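Local structure of periplasmic binding protein/LacI transcriptional regulator (3CTP) at residues A163-H177 with F194-I208. The protein probably acts as a LacI-family DNA-binding transcriptional repressor, and binds D-xylulofuranose in its periplasmic-binding-protein-like sugar-binding region. Sequence-based numbering, arbitrary orientation.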
ATOM      1  N   ALA A 163       4.513   3.277  24.563  1.00  9.03           N
ATOM      2  CA  ALA A 163       5.176   4.325  23.788  1.00  9.47           C
ATOM      3  C   ALA A 163       5.594   5.470  24.676  1.00 10.04           C
ATOM      4  O   ALA A 163       6.705   5.986  24.540  1.00 10.10           O
ATOM      5  CB  ALA A 163       4.257   4.824  22.661  1.00 10.41           C
ATOM      6  N   PHE A 164       4.729   5.859  25.620  1.00  9.91           N
ATOM      7  CA  PHE A 164       5.150   6.941  26.512  1.00 10.12           C
ATOM      8  C   PHE A 164       6.344   6.504  27.353  1.00  9.51           C
ATOM      9  O   PHE A 164       7.321   7.247  27.516  1.00  9.63           O
ATOM     10  CB  PHE A 164       4.034   7.338  27.492  1.00 10.74           C
ATOM     11  CG  PHE A 164       4.498   8.370  28.456  1.00  9.63           C
ATOM     12  CD1 PHE A 164       4.502   9.692  28.087  1.00 10.97           C
ATOM     13  CD2 PHE A 164       5.053   8.005  29.686  1.00 14.25           C
ATOM     14  CE1 PHE A 164       4.992  10.676  28.951  1.00 11.71           C
ATOM     15  CE2 PHE A 164       5.549   8.998  30.557  1.00 10.57           C
ATOM     16  CZ  PHE A 164       5.517  10.307  30.186  1.00 12.37           C
ATOM     17  N   ASP A 165       6.222   5.314  27.939  1.00 10.47           N
ATOM     18  CA  ASP A 165       7.264   4.826  28.869  1.00 10.88           C
ATOM     19  C   ASP A 165       8.602   4.780  28.128  1.00 11.33           C
ATOM     20  O   ASP A 165       9.656   5.093  28.701  1.00 13.00           O
ATOM     21  CB  ASP A 165       6.934   3.416  29.371  1.00 12.79           C
ATOM     22  CG  ASP A 165       5.794   3.402  30.372  1.00 19.02           C
ATOM     23  OD1 ASP A 165       5.432   4.483  30.881  1.00 19.48           O
ATOM     24  OD2 ASP A 165       5.284   2.305  30.637  1.00 21.16           O
ATOM     25  N   HIS A 166       8.573   4.407  26.848  1.00  9.98           N
ATOM     26  CA  HIS A 166       9.836   4.310  26.099  1.00 10.41           C
ATOM     27  C   HIS A 166      10.448   5.699  25.882  1.00 10.37           C
ATOM     28  O   HIS A 166      11.644   5.907  26.124  1.00 11.04           O
ATOM     29  CB  HIS A 166       9.609   3.564  24.777  1.00 10.17           C
ATOM     30  CG  HIS A 166      10.842   3.416  23.941  1.00 13.24           C
ATOM     31  ND1 HIS A 166      11.931   2.672  24.342  1.00 14.01           N
ATOM     32  CD2 HIS A 166      11.140   3.898  22.709  1.00 16.42           C
ATOM     33  CE1 HIS A 166      12.869   2.729  23.400  1.00 12.38           C
ATOM     34  NE2 HIS A 166      12.402   3.454  22.392  1.00 17.40           N
ATOM     35  N   LEU A 167       9.645   6.666  25.438  1.00  8.12           N
ATOM     36  CA  LEU A 167      10.183   8.016  25.255  1.00  9.25           C
ATOM     37  C   LEU A 167      10.714   8.550  26.581  1.00 10.84           C
ATOM     38  O   LEU A 167      11.792   9.138  26.647  1.00 12.38           O
ATOM     39  CB  LEU A 167       9.137   8.982  24.722  1.00  9.63           C
ATOM     40  CG  LEU A 167       8.733   8.693  23.278  1.00 10.73           C
ATOM     41  CD1 LEU A 167       7.705   9.730  22.874  1.00 12.37           C
ATOM     42  CD2 LEU A 167       9.940   8.754  22.341  1.00 13.41           C
ATOM     43  N   TYR A 168       9.951   8.385  27.645  1.00 10.15           N
ATOM     44  CA  TYR A 168      10.369   8.906  28.966  1.00 11.46           C
ATOM     45  C   TYR A 168      11.682   8.248  29.449  1.00 12.19           C
ATOM     46  O   TYR A 168      12.619   8.925  29.944  1.00 13.31           O
ATOM     47  CB  TYR A 168       9.215   8.697  29.970  1.00 12.29           C
ATOM     48  CG  TYR A 168       9.404   9.443  31.288  1.00 13.73           C
ATOM     49  CD1 TYR A 168       8.971  10.754  31.433  1.00 15.48           C
ATOM     50  CD2 TYR A 168      10.041   8.839  32.342  1.00 17.12           C
ATOM     51  CE1 TYR A 168       9.154  11.454  32.651  1.00 16.32           C
ATOM     52  CE2 TYR A 168      10.224   9.523  33.542  1.00 16.95           C
ATOM     53  CZ  TYR A 168       9.780  10.818  33.680  1.00 20.32           C
ATOM     54  OH  TYR A 168       9.970  11.491  34.881  1.00 19.52           O
ATOM     55  N   GLU A 169      11.777   6.932  29.270  1.00 12.44           N
ATOM     56  CA  GLU A 169      12.981   6.184  29.676  1.00 12.64           C
ATOM     57  C   GLU A 169      14.188   6.688  28.897  1.00 13.79           C
ATOM     58  O   GLU A 169      15.308   6.712  29.440  1.00 14.84           O
ATOM     59  CB  GLU A 169      12.800   4.686  29.421  1.00 14.87           C
ATOM     60  CG  GLU A 169      14.106   3.873  29.486  1.00 48.07           C
ATOM     61  CD  GLU A 169      14.078   2.608  28.621  1.00 29.13           C
ATOM     62  OE1 GLU A 169      13.136   2.448  27.811  1.00 51.65           O
ATOM     63  OE2 GLU A 169      15.005   1.778  28.747  1.00 51.81           O
ATOM     64  N   LYS A 170      13.973   7.112  27.650  1.00 13.17           N
ATOM     65  CA  LYS A 170      15.062   7.665  26.832  1.00 14.99           C
ATOM     66  C   LYS A 170      15.274   9.159  27.043  1.00 15.91           C
ATOM     67  O   LYS A 170      15.928   9.813  26.221  1.00 17.45           O
ATOM     68  CB  LYS A 170      14.827   7.397  25.337  1.00 16.01           C
ATOM     69  CG  LYS A 170      14.823   5.919  24.950  1.00 18.56           C
ATOM     70  CD  LYS A 170      15.949   5.138  25.643  1.00 28.32           C
ATOM     71  CE  LYS A 170      15.888   3.652  25.312  1.00 22.52           C
ATOM     72  NZ  LYS A 170      16.651   2.812  26.303  1.00 36.88           N
ATOM     73  N   GLY A 171      14.721   9.696  28.127  1.00 13.79           N
ATOM     74  CA  GLY A 171      15.056  11.043  28.558  1.00 14.13           C
ATOM     75  C   GLY A 171      14.175  12.157  28.030  1.00 14.27           C
ATOM     76  O   GLY A 171      14.413  13.341  28.307  1.00 15.38           O
ATOM     77  N   CYS A 172      13.108  11.800  27.313  1.00 12.95           N
ATOM     78  CA  CYS A 172      12.277  12.848  26.748  1.00 11.90           C
ATOM     79  C   CYS A 172      11.381  13.458  27.819  1.00 11.98           C
ATOM     80  O   CYS A 172      10.750  12.730  28.601  1.00 11.47           O
ATOM     81  CB  CYS A 172      11.382  12.279  25.651  1.00 12.34           C
ATOM     82  SG  CYS A 172      12.310  11.645  24.233  1.00 14.03           S
ATOM     83  N   ARG A 173      11.308  14.790  27.821  1.00 12.51           N
ATOM     84  CA  ARG A 173      10.422  15.492  28.745  1.00 13.35           C
ATOM     85  C   ARG A 173       9.496  16.490  28.047  1.00 14.50           C
ATOM     86  O   ARG A 173       8.389  16.728  28.525  1.00 17.39           O
ATOM     87  CB  ARG A 173      11.227  16.201  29.853  1.00 13.76           C
ATOM     88  CG  ARG A 173      12.108  15.248  30.680  1.00 16.26           C
ATOM     89  CD  ARG A 173      11.277  14.291  31.543  1.00 16.73           C
ATOM     90  NE  ARG A 173      12.089  13.406  32.391  1.00 13.93           N
ATOM     91  CZ  ARG A 173      12.519  12.195  32.048  1.00 17.77           C
ATOM     92  NH1 ARG A 173      13.253  11.496  32.913  1.00 15.89           N
ATOM     93  NH2 ARG A 173      12.236  11.670  30.843  1.00 12.88           N
ATOM     94  N   LYS A 174       9.944  17.075  26.938  1.00 12.17           N
ATOM     95  CA  LYS A 174       9.076  17.865  26.083  1.00 12.49           C
ATOM     96  C   LYS A 174       8.552  16.907  25.028  1.00 11.47           C
ATOM     97  O   LYS A 174       9.282  16.525  24.138  1.00 11.92           O
ATOM     98  CB  LYS A 174       9.853  18.975  25.396  1.00 14.02           C
ATOM     99  CG  LYS A 174      10.446  20.026  26.362  1.00 23.80           C
ATOM    100  CD  LYS A 174      11.465  20.909  25.640  1.00 27.11           C
ATOM    101  CE  LYS A 174      12.059  21.966  26.577  1.00 28.74           C
ATOM    102  NZ  LYS A 174      12.924  22.919  25.820  1.00 36.70           N
ATOM    103  N   ILE A 175       7.281  16.541  25.136  1.00 10.67           N
ATOM    104  CA  ILE A 175       6.728  15.456  24.309  1.00 10.64           C
ATOM    105  C   ILE A 175       5.479  15.881  23.558  1.00 10.83           C
ATOM    106  O   ILE A 175       4.621  16.565  24.125  1.00 10.38           O
ATOM    107  CB  ILE A 175       6.436  14.256  25.214  1.00 10.85           C
ATOM    108  CG1 ILE A 175       7.768  13.674  25.699  1.00  9.41           C
ATOM    109  CG2 ILE A 175       5.577  13.189  24.503  1.00 12.72           C
ATOM    110  CD1 ILE A 175       7.608  12.627  26.809  1.00 12.97           C
ATOM    111  N   LEU A 176       5.401  15.457  22.286  1.00  9.80           N
ATOM    112  CA  LEU A 176       4.241  15.707  21.438  1.00  8.70           C
ATOM    113  C   LEU A 176       3.635  14.371  21.067  1.00  8.47           C
ATOM    114  O   LEU A 176       4.370  13.419  20.743  1.00  8.65           O
ATOM    115  CB  LEU A 176       4.722  16.360  20.137  1.00  9.52           C
ATOM    116  CG  LEU A 176       3.702  16.536  19.006  1.00  9.05           C
ATOM    117  CD1 LEU A 176       2.573  17.465  19.422  1.00 10.60           C
ATOM    118  CD2 LEU A 176       4.382  17.102  17.768  1.00 10.93           C
ATOM    119  N   HIS A 177       2.308  14.296  21.073  1.00  8.08           N
ATOM    120  CA  HIS A 177       1.629  13.124  20.474  1.00  7.67           C
ATOM    121  C   HIS A 177       0.792  13.630  19.306  1.00  8.76           C
ATOM    122  O   HIS A 177      -0.069  14.498  19.484  1.00  8.70           O
ATOM    123  CB  HIS A 177       0.748  12.401  21.502  1.00  9.50           C
ATOM    124  CG  HIS A 177      -0.106  11.318  20.912  1.00  7.82           C
ATOM    125  ND1 HIS A 177       0.341  10.496  19.902  1.00  7.36           N
ATOM    126  CD2 HIS A 177      -1.367  10.914  21.195  1.00 11.25           C
ATOM    127  CE1 HIS A 177      -0.618   9.628  19.579  1.00  9.18           C
ATOM    128  NE2 HIS A 177      -1.656   9.855  20.358  1.00 10.64           N
ATOM    129  N   PHE A 194      -1.183   6.824  26.405  1.00  8.41           N
ATOM    130  CA  PHE A 194      -0.018   7.720  26.400  1.00  7.78           C
ATOM    131  C   PHE A 194      -0.202   8.816  27.447  1.00  8.86           C
ATOM    132  O   PHE A 194       0.711   9.107  28.235  1.00 10.40           O
ATOM    133  CB  PHE A 194       0.099   8.323  24.993  1.00  8.05           C
ATOM    134  CG  PHE A 194       1.418   8.995  24.724  1.00  7.72           C
ATOM    135  CD1 PHE A 194       2.521   8.256  24.337  1.00  9.29           C
ATOM    136  CD2 PHE A 194       1.515  10.370  24.794  1.00  8.54           C
ATOM    137  CE1 PHE A 194       3.746   8.887  24.038  1.00  9.30           C
ATOM    138  CE2 PHE A 194       2.706  11.013  24.505  1.00  9.55           C
ATOM    139  CZ  PHE A 194       3.835  10.272  24.135  1.00 10.12           C
ATOM    140  N   LEU A 195      -1.394   9.414  27.459  1.00  7.86           N
ATOM    141  CA  LEU A 195      -1.697  10.495  28.397  1.00  8.52           C
ATOM    142  C   LEU A 195      -1.672   9.984  29.834  1.00 10.40           C
ATOM    143  O   LEU A 195      -1.111  10.650  30.718  1.00 10.46           O
ATOM    144  CB  LEU A 195      -3.058  11.096  28.046  1.00  9.32           C
ATOM    145  CG  LEU A 195      -3.554  12.192  28.980  1.00 13.91           C
ATOM    146  CD1 LEU A 195      -2.560  13.366  29.088  1.00 15.31           C
ATOM    147  CD2 LEU A 195      -4.943  12.635  28.489  1.00 18.52           C
ATOM    148  N   ASP A 196      -2.238   8.800  30.072  1.00 10.42           N
ATOM    149  CA  ASP A 196      -2.206   8.260  31.442  1.00 11.54           C
ATOM    150  C   ASP A 196      -0.749   8.082  31.894  1.00 10.99           C
ATOM    151  O   ASP A 196      -0.420   8.291  33.063  1.00 11.48           O
ATOM    152  CB  ASP A 196      -2.950   6.921  31.564  1.00 11.51           C
ATOM    153  CG  ASP A 196      -4.449   7.075  31.466  1.00 13.83           C
ATOM    154  OD1 ASP A 196      -4.931   8.232  31.530  1.00 15.52           O
ATOM    155  OD2 ASP A 196      -5.144   6.028  31.304  1.00 14.42           O
ATOM    156  N   GLY A 197       0.119   7.651  30.981  1.00  9.56           N
ATOM    157  CA  GLY A 197       1.545   7.557  31.325  1.00  9.48           C
ATOM    158  C   GLY A 197       2.140   8.899  31.722  1.00 10.96           C
ATOM    159  O   GLY A 197       2.869   9.011  32.721  1.00 11.52           O
ATOM    160  N   ALA A 198       1.835   9.937  30.940  1.00  9.95           N
ATOM    161  CA  ALA A 198       2.333  11.272  31.238  1.00 10.04           C
ATOM    162  C   ALA A 198       1.809  11.761  32.587  1.00 10.10           C
ATOM    163  O   ALA A 198       2.559  12.368  33.359  1.00 12.02           O
ATOM    164  CB  ALA A 198       1.931  12.258  30.125  1.00 11.69           C
ATOM    165  N   ARG A 199       0.541  11.482  32.879  1.00  9.86           N
ATOM    166  CA  ARG A 199      -0.037  11.954  34.144  1.00  9.97           C
ATOM    167  C   ARG A 199       0.667  11.303  35.323  1.00 11.30           C
ATOM    168  O   ARG A 199       0.857  11.940  36.386  1.00 12.05           O
ATOM    169  CB  ARG A 199      -1.531  11.640  34.189  1.00 11.07           C
ATOM    170  CG  ARG A 199      -2.351  12.418  33.172  1.00 18.16           C
ATOM    171  CD  ARG A 199      -2.837  13.726  33.750  1.00 23.85           C
ATOM    172  NE  ARG A 199      -3.460  14.594  32.743  1.00 24.59           N
ATOM    173  CZ  ARG A 199      -4.730  14.516  32.369  1.00 32.30           C
ATOM    174  NH1 ARG A 199      -5.533  13.598  32.910  1.00 29.70           N
ATOM    175  NH2 ARG A 199      -5.209  15.373  31.467  1.00 27.36           N
ATOM    176  N   ALA A 200       1.063  10.044  35.156  1.00 10.97           N
ATOM    177  CA  ALA A 200       1.764   9.325  36.239  1.00 10.85           C
ATOM    178  C   ALA A 200       3.112   9.962  36.533  1.00 12.35           C
ATOM    179  O   ALA A 200       3.603   9.883  37.660  1.00 13.58           O
ATOM    180  CB  ALA A 200       1.933   7.862  35.890  1.00 11.36           C
ATOM    181  N   LYS A 201       3.700  10.619  35.540  1.00 12.56           N
ATOM    182  CA  LYS A 201       4.998  11.294  35.733  1.00 13.18           C
ATOM    183  C   LYS A 201       4.835  12.813  35.920  1.00 14.68           C
ATOM    184  O   LYS A 201       5.809  13.565  35.887  1.00 15.89           O
ATOM    185  CB  LYS A 201       5.925  11.017  34.543  1.00 13.04           C
ATOM    186  CG  LYS A 201       6.259   9.551  34.368  1.00 13.71           C
ATOM    187  CD  LYS A 201       6.966   8.965  35.600  1.00 18.18           C
ATOM    188  CE  LYS A 201       7.503   7.554  35.357  1.00 21.88           C
ATOM    189  NZ  LYS A 201       6.440   6.498  35.173  1.00 28.33           N
ATOM    190  N   ASP A 202       3.600  13.272  36.074  1.00 15.31           N
ATOM    191  CA  ASP A 202       3.346  14.702  36.232  1.00 16.87           C
ATOM    192  C   ASP A 202       3.928  15.523  35.095  1.00 16.69           C
ATOM    193  O   ASP A 202       4.460  16.622  35.300  1.00 17.08           O
ATOM    194  CB  ASP A 202       3.873  15.184  37.583  1.00 20.27           C
ATOM    195  CG  ASP A 202       3.068  14.619  38.729  1.00 30.28           C
ATOM    196  OD1 ASP A 202       1.904  15.039  38.900  1.00 34.27           O
ATOM    197  OD2 ASP A 202       3.581  13.731  39.432  1.00 36.04           O
ATOM    198  N   LEU A 203       3.813  14.991  33.883  1.00 14.79           N
ATOM    199  CA  LEU A 203       4.369  15.665  32.719  1.00 15.56           C
ATOM    200  C   LEU A 203       3.243  16.181  31.854  1.00 17.78           C
ATOM    201  O   LEU A 203       2.318  15.441  31.571  1.00 18.88           O
ATOM    202  CB  LEU A 203       5.230  14.698  31.904  1.00 16.51           C
ATOM    203  CG  LEU A 203       6.287  15.278  30.980  1.00 26.88           C
ATOM    204  CD1 LEU A 203       7.422  15.863  31.835  1.00 17.87           C
ATOM    205  CD2 LEU A 203       6.799  14.198  30.032  1.00 21.05           C
ATOM    206  N   GLU A 204       3.314  17.447  31.452  1.00 18.18           N
ATOM    207  CA  GLU A 204       2.370  17.971  30.484  1.00 18.84           C
ATOM    208  C   GLU A 204       2.839  17.589  29.077  1.00 19.03           C
ATOM    209  O   GLU A 204       4.036  17.695  28.773  1.00 21.21           O
ATOM    210  CB  GLU A 204       2.266  19.494  30.606  1.00 20.93           C
ATOM    211  CG  GLU A 204       1.288  19.949  31.684  1.00 48.09           C
ATOM    212  CD  GLU A 204       0.852  21.393  31.506  1.00 35.01           C
ATOM    213  OE1 GLU A 204       1.686  22.212  31.064  1.00 50.50           O
ATOM    214  OE2 GLU A 204      -0.323  21.702  31.805  1.00 50.75           O
ATOM    215  N   ILE A 205       1.884  17.179  28.251  1.00 17.47           N
ATOM    216  CA  ILE A 205       2.127  16.717  26.866  1.00 16.83           C
ATOM    217  C   ILE A 205       1.344  17.611  25.911  1.00 14.82           C
ATOM    218  O   ILE A 205       0.251  18.068  26.253  1.00 16.02           O
ATOM    219  CB  ILE A 205       1.506  15.324  26.646  1.00 18.18           C
ATOM    220  CG1 ILE A 205       2.129  14.290  27.579  1.00 36.17           C
ATOM    221  CG2 ILE A 205       1.634  14.900  25.173  1.00 33.59           C
ATOM    222  CD1 ILE A 205       3.605  14.106  27.351  1.00 18.37           C
ATOM    223  N   ASP A 206       1.853  17.801  24.699  1.00 11.23           N
ATOM    224  CA  ASP A 206       1.121  18.553  23.685  1.00 11.13           C
ATOM    225  C   ASP A 206       0.538  17.566  22.678  1.00 11.00           C
ATOM    226  O   ASP A 206       1.106  16.497  22.474  1.00 11.07           O
ATOM    227  CB  ASP A 206       2.055  19.496  22.930  1.00 11.84           C
ATOM    228  CG  ASP A 206       2.482  20.689  23.759  1.00 16.16           C
ATOM    229  OD1 ASP A 206       1.837  20.937  24.805  1.00 16.43           O
ATOM    230  OD2 ASP A 206       3.467  21.362  23.362  1.00 16.05           O
ATOM    231  N   PHE A 207      -0.584  17.938  22.060  1.00 11.00           N
ATOM    232  CA  PHE A 207      -1.248  17.102  21.061  1.00 11.92           C
ATOM    233  C   PHE A 207      -1.506  17.862  19.776  1.00 12.77           C
ATOM    234  O   PHE A 207      -1.826  19.064  19.801  1.00 13.81           O
ATOM    235  CB  PHE A 207      -2.594  16.600  21.614  1.00 12.52           C
ATOM    236  CG  PHE A 207      -2.452  15.758  22.833  1.00 13.37           C
ATOM    237  CD1 PHE A 207      -2.090  14.432  22.723  1.00 13.02           C
ATOM    238  CD2 PHE A 207      -2.658  16.297  24.112  1.00 14.53           C
ATOM    239  CE1 PHE A 207      -1.903  13.632  23.848  1.00 15.34           C
ATOM    240  CE2 PHE A 207      -2.478  15.508  25.246  1.00 13.64           C
ATOM    241  CZ  PHE A 207      -2.099  14.172  25.112  1.00 15.41           C
ATOM    242  N   ILE A 208      -1.390  17.155  18.645  1.00 10.20           N
ATOM    243  CA  ILE A 208      -1.902  17.639  17.344  1.00  9.18           C
ATOM    244  C   ILE A 208      -2.781  16.513  16.815  1.00 10.66           C
ATOM    245  O   ILE A 208      -2.367  15.362  16.858  1.00 12.43           O
ATOM    246  CB  ILE A 208      -0.729  17.855  16.370  1.00 10.15           C
ATOM    247  CG1 ILE A 208       0.114  19.047  16.836  1.00 11.85           C
ATOM    248  CG2 ILE A 208      -1.216  18.104  14.920  1.00 15.29           C
ATOM    249  CD1 ILE A 208       1.392  19.253  16.009  1.00 14.04           C
TER
HETATM  250  O   HOH W   1       4.377   6.653  33.294  1.00 25.03           O
HETATM  251  O   HOH W   2       8.638  13.674  35.117  1.00 42.56           O
HETATM  252  O   HOH W   3       5.820  18.276  26.979  1.00 21.12           O
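Part of a beta-alpha-beta unit, strand 175-179, helix 185-200 and strand 206-209, meets the preceding helix 156-169 where Phe164 packs on Phe194 and Ala198. The strands pair in parallel: Asp206 N donates to Ile175 O (3.1 Å, 176° at the hydrogen), His177 N to Asp206 O and Ile208 N to His177 O. With CG anti to the backbone N (chi1 176°), Phe164 lays its ring against the 194-200 part of helix 185-200. Its edge meets the face of Phe194 in a T-shaped pair, planes at 82°, while one of its own faces lies on the Gly197-Ala198 backbone, Ala198 CA being 3.5 Å from Phe164 CZ. Gly197, lacking a side chain, lets the ring come this close. Replacing Phe164 by alanine would probably leave a gap beside Ala198 and deprive Phe194 of its edge-on partner. Ile175 CG2 reaches the Phe194 rim, 3.4 Å from CZ. The Tyr168 ring is sandwiched: Arg173 NH2 lies 3.4 Å above one face, Lys201 CG 3.8 Å above the other. Bonds from NH2 to Tyr168 O and Cys172 O fix that guanidinium. Within the chain, strand 206-209 is outermost in a four-stranded parallel sheet; beyond strand 175-179 follows strand 234-237, whose Phe236 stacks on both His177 and Phe194.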